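Local coordinates for apical membrane antigen 1-like protein, soluble form (Toxoplasma gondii, PDB 3ZLE) that may play a role in host cell invasion, as part of the ectodomain of an apicomplexan AMA1-family protein, at residues F15-F18 / M19-F22; S106-Q109 / E110-G113; E208-P211 / D212-Q215; K230-G234 / Q235-F239; T370-V373 / G374-F377. One frame throughout, in Å; residues are numbered along the deposited sequence.

Contact 1. Residues F15-F18 / M19-F22; sequences FADF and MKRF
Two i to i+4 helical bonds run between the halves, Met19 N to Phe15 O (2.9 Å) and Lys20 N to Ala16 O (2.8 Å), and then Arg21 N reaches back only three residues to Phe18 O at 3.2 Å, standing 61° out of that carbonyl plane. The Phe18 ring is the main aromatic element here. With CG anti to the backbone N (chi1 -169°), it is set beside Phe22, whose CE2 sits 3.8 Å above one face, offset to the rim. Centroids 5.5 Å apart with planes at 58° make this an oblique aromatic pair, neither a parallel stack nor a T. Along another side of the helix, Asp17 and Lys20 point the same way. OD1 of Asp17 meets CE of Lys20 at 3.6 Å, but it stays 4.7 Å from Lys20 NZ, so no salt bridge forms. The extended Arg21 passes its CG by Asp17 O and sends NH1 to Cys218 O and Gln215 O. Side chains of the helix and of the turn after it reach several strands: Phe18 touches Val223 of strand 222-223, Phe22 meets Phe228 of strand 226-232 and Phe327 of strand 326-330, and Phe15 turns edge-to-face with Phe377 of strand 376-383.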
loop_
_atom_site.group_PDB
_atom_site.type_symbol
_atom_site.label_atom_id
_atom_site.label_comp_id
_atom_site.label_asym_id
_atom_site.label_seq_id
_atom_site.Cartn_x
_atom_site.Cartn_y
_atom_site.Cartn_z
ATOM N N PHE A 15 -21.102 -9.529 0.003
ATOM C CA PHE A 15 -19.950 -10.407 -0.324
ATOM C C PHE A 15 -19.173 -9.795 -1.494
ATOM O O PHE A 15 -17.943 -9.758 -1.501
ATOM C CB PHE A 15 -20.390 -11.848 -0.668
ATOM C CG PHE A 15 -21.190 -12.536 0.410
ATOM C CD1 PHE A 15 -21.000 -12.246 1.750
ATOM C CD2 PHE A 15 -22.178 -13.472 0.067
ATOM C CE1 PHE A 15 -21.803 -12.845 2.725
ATOM C CE2 PHE A 15 -22.907 -14.152 1.057
ATOM C CZ PHE A 15 -22.726 -13.824 2.387
ATOM N N ALA A 16 -19.912 -9.198 -2.421
ATOM C CA ALA A 16 -19.327 -8.700 -3.658
ATOM C C ALA A 16 -18.565 -7.435 -3.355
ATOM O O ALA A 16 -17.414 -7.273 -3.770
ATOM C CB ALA A 16 -20.435 -8.474 -4.718
ATOM N N ASP A 17 -19.080 -6.668 -2.415
ATOM C CA ASP A 17 -18.370 -5.445 -1.978
ATOM C C ASP A 17 -17.136 -5.764 -1.236
ATOM O O ASP A 17 -16.167 -5.028 -1.258
ATOM C CB ASP A 17 -19.287 -4.579 -1.092
ATOM C CG ASP A 17 -20.339 -3.870 -1.875
ATOM O OD1 ASP A 17 -20.362 -4.029 -3.129
ATOM O OD2 ASP A 17 -21.223 -3.238 -1.248
ATOM N N PHE A 18 -17.132 -6.909 -0.549
ATOM C CA PHE A 18 -15.946 -7.274 0.155
ATOM C C PHE A 18 -14.877 -7.775 -0.807
ATOM O O PHE A 18 -13.721 -7.351 -0.758
ATOM C CB PHE A 18 -16.282 -8.313 1.217
ATOM C CG PHE A 18 -15.163 -8.572 2.180
ATOM C CD1 PHE A 18 -14.952 -7.735 3.275
ATOM C CD2 PHE A 18 -14.323 -9.668 2.004
ATOM C CE1 PHE A 18 -13.929 -8.016 4.193
ATOM C CE2 PHE A 18 -13.343 -9.979 2.928
ATOM C CZ PHE A 18 -13.173 -9.163 4.052
ATOM N N MET A 19 -15.282 -8.621 -1.753
ATOM C CA MET A 19 -14.318 -9.166 -2.735
ATOM C C MET A 19 -13.754 -8.049 -3.626
ATOM O O MET A 19 -12.568 -8.023 -3.948
ATOM C CB MET A 19 -15.017 -10.248 -3.596
ATOM C CG MET A 19 -14.111 -11.353 -4.113
ATOM S SD MET A 19 -13.219 -12.259 -2.821
ATOM C CE MET A 19 -11.544 -11.805 -3.265
ATOM N N LYS A 20 -14.625 -7.132 -4.061
ATOM C CA LYS A 20 -14.192 -6.025 -4.964
ATOM C C LYS A 20 -12.973 -5.321 -4.405
ATOM O O LYS A 20 -12.150 -4.777 -5.163
ATOM C CB LYS A 20 -15.292 -4.979 -5.092
ATOM C CG LYS A 20 -16.418 -5.314 -6.023
ATOM C CD LYS A 20 -17.402 -4.138 -6.067
ATOM C CE LYS A 20 -18.844 -4.589 -6.309
ATOM N NZ LYS A 20 -18.972 -5.736 -7.265
ATOM N N ARG A 21 -12.902 -5.241 -3.086
ATOM C CA ARG A 21 -11.863 -4.448 -2.439
ATOM C C ARG A 21 -10.508 -4.976 -2.873
ATOM O O ARG A 21 -9.488 -4.283 -2.735
ATOM C CB ARG A 21 -11.939 -4.594 -0.926
ATOM C CG ARG A 21 -13.113 -4.025 -0.205
ATOM C CD ARG A 21 -12.923 -4.387 1.320
ATOM N NE ARG A 21 -13.921 -3.803 2.221
ATOM C CZ ARG A 21 -13.770 -2.618 2.857
ATOM N NH1 ARG A 21 -12.736 -1.841 2.585
ATOM N NH2 ARG A 21 -14.696 -2.191 3.725
ATOM N N PHE A 22 -10.455 -6.261 -3.205
ATOM C CA PHE A 22 -9.154 -6.908 -3.419
ATOM C C PHE A 22 -8.767 -6.926 -4.891
ATOM O O PHE A 22 -7.719 -7.479 -5.286
ATOM C CB PHE A 22 -9.130 -8.320 -2.733
ATOM C CG PHE A 22 -9.404 -8.258 -1.252
ATOM C CD1 PHE A 22 -8.400 -7.909 -0.379
ATOM C CD2 PHE A 22 -10.717 -8.323 -0.764
ATOM C CE1 PHE A 22 -8.644 -7.699 0.967
ATOM C CE2 PHE A 22 -10.973 -8.179 0.577
ATOM C CZ PHE A 22 -9.943 -7.798 1.450
#

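Contact 2. Residues S106-Q109 / E110-G113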
loop_
_atom_site.group_PDB
_atom_site.type_symbol
_atom_site.label_atom_id
_atom_site.label_comp_id
_atom_site.label_asym_id
_atom_site.label_seq_id
_atom_site.Cartn_x
_atom_site.Cartn_y
_atom_site.Cartn_z
ATOM N N SER A 106 -7.156 17.519 14.425
ATOM C CA SER A 106 -8.081 18.422 15.114
ATOM C C SER A 106 -8.292 19.681 14.294
ATOM O O SER A 106 -9.414 20.112 14.094
ATOM C CB SER A 106 -7.434 18.869 16.444
ATOM O OG SER A 106 -7.933 18.083 17.480
ATOM N N LEU A 107 -7.183 20.321 13.954
ATOM C CA LEU A 107 -7.187 21.578 13.245
ATOM C C LEU A 107 -7.698 21.444 11.832
ATOM O O LEU A 107 -8.123 22.436 11.238
ATOM C CB LEU A 107 -5.775 22.154 13.186
ATOM C CG LEU A 107 -5.419 23.230 14.200
ATOM C CD1 LEU A 107 -5.833 22.818 15.623
ATOM C CD2 LEU A 107 -3.913 23.505 14.122
ATOM N N LEU A 108 -7.445 20.286 11.217
ATOM C CA LEU A 108 -7.836 20.092 9.841
ATOM C C LEU A 108 -9.354 19.968 9.795
ATOM O O LEU A 108 -9.989 20.349 8.832
ATOM C CB LEU A 108 -7.204 18.827 9.288
ATOM C CG LEU A 108 -6.196 18.993 8.182
ATOM C CD1 LEU A 108 -6.072 17.643 7.462
ATOM C CD2 LEU A 108 -6.626 20.122 7.229
ATOM N N GLN A 109 -9.885 19.235 10.730
ATOM C CA GLN A 109 -11.322 19.177 10.909
ATOM C C GLN A 109 -11.883 20.595 11.013
ATOM O O GLN A 109 -12.870 20.913 10.370
ATOM C CB GLN A 109 -11.649 18.410 12.182
ATOM C CG GLN A 109 -11.312 16.924 12.120
ATOM C CD GLN A 109 -11.563 16.234 13.461
ATOM O OE1 GLN A 109 -12.487 16.600 14.207
ATOM N NE2 GLN A 109 -10.759 15.241 13.767
ATOM N N GLU A 110 -11.247 21.448 11.819
ATOM C CA GLU A 110 -11.673 22.845 11.867
ATOM C C GLU A 110 -11.534 23.533 10.529
ATOM O O GLU A 110 -12.430 24.250 10.104
ATOM C CB GLU A 110 -10.920 23.635 12.931
ATOM C CG GLU A 110 -11.602 23.613 14.282
ATOM C CD GLU A 110 -11.190 24.785 15.154
ATOM O OE1 GLU A 110 -10.467 25.691 14.657
ATOM O OE2 GLU A 110 -11.564 24.779 16.345
ATOM N N ARG A 111 -10.392 23.367 9.883
ATOM C CA ARG A 111 -10.177 24.074 8.631
ATOM C C ARG A 111 -10.984 23.561 7.399
ATOM O O ARG A 111 -11.280 24.331 6.492
ATOM C CB ARG A 111 -8.680 24.274 8.351
ATOM C CG ARG A 111 -8.189 23.822 6.991
ATOM C CD ARG A 111 -6.661 23.861 6.934
ATOM N NE ARG A 111 -6.143 25.232 6.830
ATOM C CZ ARG A 111 -5.964 25.879 5.678
ATOM N NH1 ARG A 111 -6.199 25.265 4.520
ATOM N NH2 ARG A 111 -5.547 27.139 5.680
ATOM N N LEU A 112 -11.502 22.340 7.468
ATOM C CA LEU A 112 -12.236 21.765 6.345
ATOM C C LEU A 112 -13.730 21.921 6.463
ATOM O O LEU A 112 -14.479 21.554 5.548
ATOM C CB LEU A 112 -11.899 20.300 6.185
ATOM C CG LEU A 112 -10.456 20.045 5.772
ATOM C CD1 LEU A 112 -10.112 18.565 5.724
ATOM C CD2 LEU A 112 -9.982 20.818 4.526
ATOM N N GLY A 113 -14.165 22.244 7.666
ATOM C CA GLY A 113 -15.524 22.571 7.903
ATOM C C GLY A 113 -16.543 21.499 8.240
ATOM O O GLY A 113 -16.317 20.283 8.164
HETATM O O HOH W 1 -14.279 18.879 9.598
#
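Leu108 and Leu112 meet one turn apart at the C-terminal end of helix 105-112, a short surface helix that Gly113 brings to a close with positive phi. Leu112 can be followed outward from its root. CB passes 3.3 Å from Leu108 O, the same carbonyl that accepts the backbone N-H of Leu112. CG comes closer still, 3.1 Å from Leu108 O, because chi1 of -66° lays it beside its own backbone N and so back over the preceding turn. There CG also reaches Leu108 CD2 at 4.1 Å, and CD1 keeps touch with both that methyl and that oxygen. The same Leu108 methyl serves a second neighbour: CD2 packs against Arg111 CD at 3.8 Å, the two chains crossing at a slant, so that this one branch of Leu108 touches both methylenes CG and CD of the arginine. The same leucines rest on helix 120-129, Leu108 on Arg123 and Tyr127, Leu112 on Arg123. Gln109 turns its NE2 to Asp105, just before the segment. The last turn is finished by its backbone: Gly113 N donates to Gln109 O over 3.3 Å, and one water gives a proton to that same Gln109 O at 2.6 Å and another to Gly113 O at 2.9 Å.

Contact 3. Residues E208-P211 / D212-Q215; sequences EGNP and DAWQ
Asn210 faces Asp212 and Ala213 with both of its oxygens. Its side chain, with CG anti to the backbone N (chi1 172°), folds over the chain that follows, where OD1 accepts the N-H of Asp212 at 3.1 Å in an Asx turn. The bond is fairly straight at the hydrogen, yet the donor stands 71° out of the amide plane, above the oxygen. The main-chain O of Asn210 receives Ala213 N at 3.0 Å, which closes a type I turn around the same residues, while ND2 lies against Ala213 CB at 3.8 Å. Next in line, Pro211 occupies the first corner of that turn and points its O at the indole edge of Trp214, in the ring plane and 3.3 Å from CD1. A water spans this step: it accepts from Trp214 N at 3.0 Å and donates weakly to Pro211 O. Asn210's amide and Asp212's carboxylate planes are 84° apart. Trp214 NE1 is hydrogen-bonded to Thr119 OG1. Both bonds that close the turn therefore use uncharged oxygens of one asparagine, and the Asp212 carboxylate finds its hydrogen bonds outside the turn, at Thr119 OG1 and Lys118 N, which would probably favour its ionised form.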
loop_
_atom_site.group_PDB
_atom_site.type_symbol
_atom_site.label_atom_id
_atom_site.label_comp_id
_atom_site.label_asym_id
_atom_site.label_seq_id
_atom_site.Cartn_x
_atom_site.Cartn_y
_atom_site.Cartn_z
ATOM N N GLU A 208 -9.918 12.324 -4.287
ATOM C CA GLU A 208 -10.608 12.753 -5.496
ATOM C C GLU A 208 -11.961 12.092 -5.576
ATOM O O GLU A 208 -12.063 10.899 -5.506
ATOM C CB GLU A 208 -9.797 12.379 -6.735
ATOM C CG GLU A 208 -10.232 13.136 -7.968
ATOM C CD GLU A 208 -9.218 13.090 -9.084
ATOM O OE1 GLU A 208 -8.996 11.990 -9.647
ATOM O OE2 GLU A 208 -8.732 14.176 -9.473
ATOM N N GLY A 209 -13.017 12.880 -5.735
ATOM C CA GLY A 209 -14.351 12.310 -5.637
ATOM C C GLY A 209 -14.775 12.308 -4.185
ATOM O O GLY A 209 -14.928 13.375 -3.581
ATOM N N ASN A 210 -14.973 11.129 -3.620
ATOM C CA ASN A 210 -15.274 11.041 -2.214
ATOM C C ASN A 210 -14.028 10.598 -1.445
ATOM O O ASN A 210 -13.622 9.448 -1.543
ATOM C CB ASN A 210 -16.373 10.030 -1.980
ATOM C CG ASN A 210 -16.597 9.738 -0.498
ATOM O OD1 ASN A 210 -16.297 10.545 0.393
ATOM N ND2 ASN A 210 -17.119 8.579 -0.237
ATOM N N PRO A 211 -13.478 11.498 -0.641
ATOM C CA PRO A 211 -12.171 11.284 0.015
ATOM C C PRO A 211 -12.252 10.149 1.029
ATOM O O PRO A 211 -11.247 9.627 1.445
ATOM C CB PRO A 211 -11.899 12.622 0.726
ATOM C CG PRO A 211 -12.873 13.625 0.094
ATOM C CD PRO A 211 -14.067 12.828 -0.335
ATOM N N ASP A 212 -13.458 9.826 1.444
ATOM C CA ASP A 212 -13.696 8.830 2.511
ATOM C C ASP A 212 -13.919 7.450 1.910
ATOM O O ASP A 212 -14.043 6.466 2.643
ATOM C CB ASP A 212 -14.926 9.271 3.343
ATOM C CG ASP A 212 -14.633 10.448 4.215
ATOM O OD1 ASP A 212 -13.458 10.622 4.647
ATOM O OD2 ASP A 212 -15.588 11.178 4.569
ATOM N N ALA A 213 -13.940 7.341 0.563
ATOM C CA ALA A 213 -14.355 6.065 -0.055
ATOM C C ALA A 213 -13.455 4.904 0.314
ATOM O O ALA A 213 -13.910 3.748 0.271
ATOM C CB ALA A 213 -14.449 6.181 -1.600
ATOM N N TRP A 214 -12.157 5.161 0.412
ATOM C CA TRP A 214 -11.174 4.117 0.763
ATOM C C TRP A 214 -11.718 3.172 1.828
ATOM O O TRP A 214 -11.456 1.997 1.766
ATOM C CB TRP A 214 -9.834 4.728 1.280
ATOM C CG TRP A 214 -9.981 5.433 2.596
ATOM C CD1 TRP A 214 -10.372 6.753 2.795
ATOM C CD2 TRP A 214 -9.840 4.848 3.930
ATOM N NE1 TRP A 214 -10.437 7.024 4.178
ATOM C CE2 TRP A 214 -10.161 5.863 4.876
ATOM C CE3 TRP A 214 -9.459 3.580 4.398
ATOM C CZ2 TRP A 214 -10.119 5.636 6.252
ATOM C CZ3 TRP A 214 -9.418 3.344 5.745
ATOM C CH2 TRP A 214 -9.769 4.366 6.678
ATOM N N GLN A 215 -12.409 3.681 2.830
ATOM C CA GLN A 215 -12.866 2.868 3.917
ATOM C C GLN A 215 -13.664 1.683 3.476
ATOM O O GLN A 215 -13.583 0.686 4.027
ATOM C CB GLN A 215 -13.610 3.669 4.959
ATOM C CG GLN A 215 -13.752 2.975 6.283
ATOM C CD GLN A 215 -14.175 3.844 7.446
ATOM O OE1 GLN A 215 -13.750 4.925 7.606
ATOM N NE2 GLN A 215 -14.978 3.314 8.267
HETATM O O HOH W 2 -10.878 7.641 -0.630
#

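Contact 4. Residues K230-G234 / Q235-F239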
loop_
_atom_site.group_PDB
_atom_site.type_symbol
_atom_site.label_atom_id
_atom_site.label_comp_id
_atom_site.label_asym_id
_atom_site.label_seq_id
_atom_site.Cartn_x
_atom_site.Cartn_y
_atom_site.Cartn_z
ATOM N N LYS A 230 -9.362 -18.717 -6.176
ATOM C CA LYS A 230 -9.976 -18.600 -7.476
ATOM C C LYS A 230 -11.098 -19.606 -7.553
ATOM O O LYS A 230 -10.873 -20.790 -7.347
ATOM C CB LYS A 230 -8.959 -18.929 -8.574
ATOM C CG LYS A 230 -9.283 -18.310 -9.926
ATOM C CD LYS A 230 -9.213 -16.772 -9.847
ATOM C CE LYS A 230 -9.171 -16.117 -11.229
ATOM N NZ LYS A 230 -7.769 -15.843 -11.662
ATOM N N TRP A 231 -12.294 -19.156 -7.904
ATOM C CA TRP A 231 -13.429 -20.039 -8.012
ATOM C C TRP A 231 -13.308 -20.917 -9.261
ATOM O O TRP A 231 -13.176 -20.398 -10.373
ATOM C CB TRP A 231 -14.728 -19.222 -8.092
ATOM C CG TRP A 231 -15.932 -20.047 -7.941
ATOM C CD1 TRP A 231 -16.723 -20.557 -8.944
ATOM C CD2 TRP A 231 -16.452 -20.574 -6.708
ATOM N NE1 TRP A 231 -17.752 -21.281 -8.401
ATOM C CE2 TRP A 231 -17.596 -21.332 -7.032
ATOM C CE3 TRP A 231 -16.095 -20.418 -5.354
ATOM C CZ2 TRP A 231 -18.414 -21.924 -6.051
ATOM C CZ3 TRP A 231 -16.889 -21.012 -4.377
ATOM C CH2 TRP A 231 -18.041 -21.777 -4.738
ATOM N N GLU A 232 -13.358 -22.239 -9.052
ATOM C CA GLU A 232 -13.233 -23.259 -10.098
ATOM C C GLU A 232 -13.899 -24.536 -9.599
ATOM O O GLU A 232 -13.577 -25.033 -8.515
ATOM C CB GLU A 232 -11.763 -23.609 -10.365
ATOM C CG GLU A 232 -10.853 -22.464 -10.758
ATOM C CD GLU A 232 -9.389 -22.826 -10.566
ATOM O OE1 GLU A 232 -9.099 -24.039 -10.463
ATOM O OE2 GLU A 232 -8.542 -21.907 -10.458
ATOM N N ASP A 233 -14.778 -25.102 -10.411
ATOM C CA ASP A 233 -15.344 -26.407 -10.106
ATOM C C ASP A 233 -16.162 -26.375 -8.829
ATOM O O ASP A 233 -16.068 -27.279 -8.003
ATOM C CB ASP A 233 -14.241 -27.446 -9.973
ATOM C CG ASP A 233 -13.687 -27.873 -11.304
ATOM O OD1 ASP A 233 -14.492 -28.194 -12.207
ATOM O OD2 ASP A 233 -12.446 -27.879 -11.450
ATOM N N GLY A 234 -16.946 -25.321 -8.658
ATOM C CA GLY A 234 -17.856 -25.223 -7.513
ATOM C C GLY A 234 -17.221 -25.136 -6.129
ATOM O O GLY A 234 -17.906 -25.359 -5.133
ATOM N N GLN A 235 -16.027 -24.549 -6.064
ATOM C CA GLN A 235 -15.156 -24.584 -4.875
ATOM C C GLN A 235 -14.256 -23.356 -5.058
ATOM O O GLN A 235 -13.959 -23.000 -6.203
ATOM C CB GLN A 235 -14.339 -25.891 -4.913
ATOM C CG GLN A 235 -12.910 -25.797 -4.477
ATOM C CD GLN A 235 -12.218 -27.151 -4.498
ATOM O OE1 GLN A 235 -12.585 -28.049 -5.254
ATOM N NE2 GLN A 235 -11.237 -27.301 -3.659
ATOM N N CYS A 236 -13.979 -22.612 -3.979
ATOM C CA CYS A 236 -12.789 -21.746 -3.913
ATOM C C CYS A 236 -11.478 -22.510 -3.771
ATOM O O CYS A 236 -11.218 -23.117 -2.746
ATOM C CB CYS A 236 -12.883 -20.760 -2.734
ATOM S SG CYS A 236 -11.738 -19.341 -2.920
ATOM N N VAL A 237 -10.593 -22.407 -4.751
ATOM C CA VAL A 237 -9.314 -23.008 -4.573
ATOM C C VAL A 237 -8.244 -21.980 -4.302
ATOM O O VAL A 237 -7.962 -21.152 -5.145
ATOM C CB VAL A 237 -8.922 -24.007 -5.696
ATOM C CG1 VAL A 237 -10.128 -24.420 -6.520
ATOM C CG2 VAL A 237 -7.822 -23.458 -6.570
ATOM N N PRO A 238 -7.623 -22.067 -3.113
ATOM C CA PRO A 238 -6.732 -21.001 -2.655
ATOM C C PRO A 238 -5.462 -21.034 -3.445
ATOM O O PRO A 238 -5.031 -22.095 -3.863
ATOM C CB PRO A 238 -6.439 -21.371 -1.149
ATOM C CG PRO A 238 -6.892 -22.791 -0.985
ATOM C CD PRO A 238 -7.940 -23.064 -2.044
ATOM N N PHE A 239 -4.811 -19.893 -3.556
ATOM C CA PHE A 239 -3.464 -19.816 -4.074
ATOM C C PHE A 239 -2.466 -20.394 -3.088
ATOM O O PHE A 239 -2.477 -20.057 -1.904
ATOM C CB PHE A 239 -3.113 -18.367 -4.364
ATOM C CG PHE A 239 -3.947 -17.764 -5.439
ATOM C CD1 PHE A 239 -5.150 -17.150 -5.139
ATOM C CD2 PHE A 239 -3.527 -17.799 -6.756
ATOM C CE1 PHE A 239 -5.958 -16.646 -6.146
ATOM C CE2 PHE A 239 -4.349 -17.354 -7.768
ATOM C CZ PHE A 239 -5.561 -16.751 -7.455
#
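Gln235 O is approached by three groups of the facing strand. Glu232 N donates to it at 3.0 Å, nearly along the C=O axis and with 172° at the hydrogen; Trp231 CA brings a C-H to it at 3.5 Å; and the Trp231 indole spreads beneath it, the oxygen 3.4 Å above one face and toward the rim. That ring is placed by CG anti to the backbone N (chi1 -169°), which sets it under the Gly234 end of the tight turn, where Asp233 and Gly234 both have positive phi. Further along, its CE3 lies 3.3 Å from Cys236 N, an oblique approach. Trp231 and Cys236 form a non-hydrogen-bonded antiparallel pair, with their side chains on one face of this hairpin. The next pair is hydrogen-bonded in both directions, Lys230 N to Val237 O at 3.0 Å and Val237 N to Lys230 O at 3.1 Å. Beyond it, Phe239 turns CZ back to Lys230 CB at 4.2 Å. Strand 226-232 is the middle of a three-stranded antiparallel sheet, and the Cys236-Cys326 disulfide ties its two outer strands across it. Cys236 O also takes a bond from Gln379 of strand 376-383, and the Phe239 ring stacks on Phe320 of strand 315-320.

Contact 5. Residues T370-V373 / G374-F377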
loop_
_atom_site.group_PDB
_atom_site.type_symbol
_atom_site.label_atom_id
_atom_site.label_comp_id
_atom_site.label_asym_id
_atom_site.label_seq_id
_atom_site.Cartn_x
_atom_site.Cartn_y
_atom_site.Cartn_z
ATOM N N THR A 370 -19.253 -25.797 0.360
ATOM C CA THR A 370 -19.243 -24.440 0.938
ATOM C C THR A 370 -20.604 -24.174 1.569
ATOM O O THR A 370 -21.626 -24.335 0.921
ATOM C CB THR A 370 -18.991 -23.355 -0.148
ATOM O OG1 THR A 370 -17.866 -23.721 -0.954
ATOM C CG2 THR A 370 -18.706 -21.978 0.479
ATOM N N GLU A 371 -20.625 -23.865 2.862
ATOM C CA GLU A 371 -21.892 -23.617 3.524
ATOM C C GLU A 371 -21.834 -22.466 4.510
ATOM O O GLU A 371 -20.768 -21.875 4.752
ATOM C CB GLU A 371 -22.456 -24.840 4.268
ATOM C CG GLU A 371 -22.050 -26.225 3.801
ATOM C CD GLU A 371 -22.324 -27.266 4.882
ATOM O OE1 GLU A 371 -23.507 -27.560 5.134
ATOM O OE2 GLU A 371 -21.366 -27.704 5.553
ATOM N N CYS A 372 -22.979 -22.259 5.172
ATOM C CA CYS A 372 -23.107 -21.306 6.253
ATOM C C CYS A 372 -23.528 -22.001 7.530
ATOM O O CYS A 372 -24.697 -22.307 7.722
ATOM C CB CYS A 372 -24.166 -20.271 5.940
ATOM S SG CYS A 372 -23.886 -18.717 6.836
ATOM N N VAL A 373 -22.644 -21.949 8.496
ATOM C CA VAL A 373 -22.813 -22.671 9.719
ATOM C C VAL A 373 -22.623 -21.612 10.801
ATOM O O VAL A 373 -21.590 -20.960 10.832
ATOM C CB VAL A 373 -21.670 -23.701 9.820
ATOM C CG1 VAL A 373 -21.616 -24.334 11.179
ATOM C CG2 VAL A 373 -21.735 -24.718 8.679
ATOM N N GLY A 374 -23.642 -21.363 11.612
ATOM C CA GLY A 374 -23.504 -20.376 12.678
ATOM C C GLY A 374 -23.197 -19.012 12.079
ATOM O O GLY A 374 -22.357 -18.277 12.577
ATOM N N ASN A 375 -23.783 -18.760 10.918
ATOM C CA ASN A 375 -23.579 -17.519 10.202
ATOM C C ASN A 375 -22.172 -17.208 9.741
ATOM O O ASN A 375 -21.870 -16.054 9.437
ATOM C CB ASN A 375 -24.170 -16.350 10.991
ATOM C CG ASN A 375 -25.668 -16.367 10.973
ATOM O OD1 ASN A 375 -26.283 -17.182 10.272
ATOM N ND2 ASN A 375 -26.269 -15.464 11.697
ATOM N N GLN A 376 -21.329 -18.228 9.609
ATOM C CA GLN A 376 -19.966 -18.018 9.088
ATOM C C GLN A 376 -19.673 -18.902 7.894
ATOM O O GLN A 376 -20.211 -19.984 7.779
ATOM C CB GLN A 376 -18.904 -18.209 10.180
ATOM C CG GLN A 376 -18.858 -17.060 11.186
ATOM C CD GLN A 376 -17.822 -17.273 12.284
ATOM O OE1 GLN A 376 -16.860 -18.031 12.114
ATOM N NE2 GLN A 376 -18.005 -16.586 13.416
ATOM N N PHE A 377 -18.923 -18.369 6.939
ATOM C CA PHE A 377 -18.525 -19.135 5.793
ATOM C C PHE A 377 -17.786 -20.377 6.255
ATOM O O PHE A 377 -16.949 -20.311 7.168
ATOM C CB PHE A 377 -17.632 -18.305 4.864
ATOM C CG PHE A 377 -18.389 -17.592 3.795
ATOM C CD1 PHE A 377 -18.788 -18.264 2.650
ATOM C CD2 PHE A 377 -18.807 -16.271 3.982
ATOM C CE1 PHE A 377 -19.489 -17.605 1.656
ATOM C CE2 PHE A 377 -19.552 -15.610 3.003
ATOM C CZ PHE A 377 -19.871 -16.274 1.827
#
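Val373 and Gln376 are joined by two backbone bonds. Val373 N reaches Gln376 O at 3.2 Å in the carbonyl plane, whereas Gln376 N approaches Val373 O at 3.0 Å from well above that plane. Between them Gly374 and Asn375 both take positive phi, the signature of a type I' turn. Cys372 holds SG anti to its backbone N (chi1 -155°), which places the sulfur beside its own carbonyl carbon and against the turn, 3.6 Å from Asn375 CA; from there it goes on to its disulfide with Cys350. The CA of the same cysteine offers a C-H to Gln376 O at 3.5 Å. Val373 and Gln376 occupy the other face. One branch of the valine, CG1, anti to the valine's own backbone N, lies 3.6 Å from Gly374 N, and Gln376 brings its CB to 3.9 Å from Val373 O before running on extended. Phe377, with chi1 at -92°, presents a ring edge to Thr370 CG2, 4.3 Å from CD1; the ring also stacks on Trp9. Asn375 OD1 accepts from Ser352 N. Such a two-residue hairpin with a type I' turn, pinned beside its reversal by a disulfide, is consistent with a small disulfide-rich part of the ectodomain, in which Cys362-Cys384 and Cys365-Cys385 are further links.

Contacts 1, 4 and 5 lie partly buried and within about 18 Å of one another, centre to centre; contacts 2 and 3 are surface features, with contact 2 about 47 Å from contact 4 between centres. Contact 1 adjoins two others: it touches contact 3 through Arg21 and contact 5 through Phe15. Trp231 of contact 4 packs near Thr370 of contact 5. The chemistry follows the setting. Rings carry contact 1, and disulfides tie the hairpins of contacts 4 and 5 to other parts of the chain. In contrast, each surface contact holds an ordered water between backbone atoms, at a helix end in 106-113 and in the turn of 208-215.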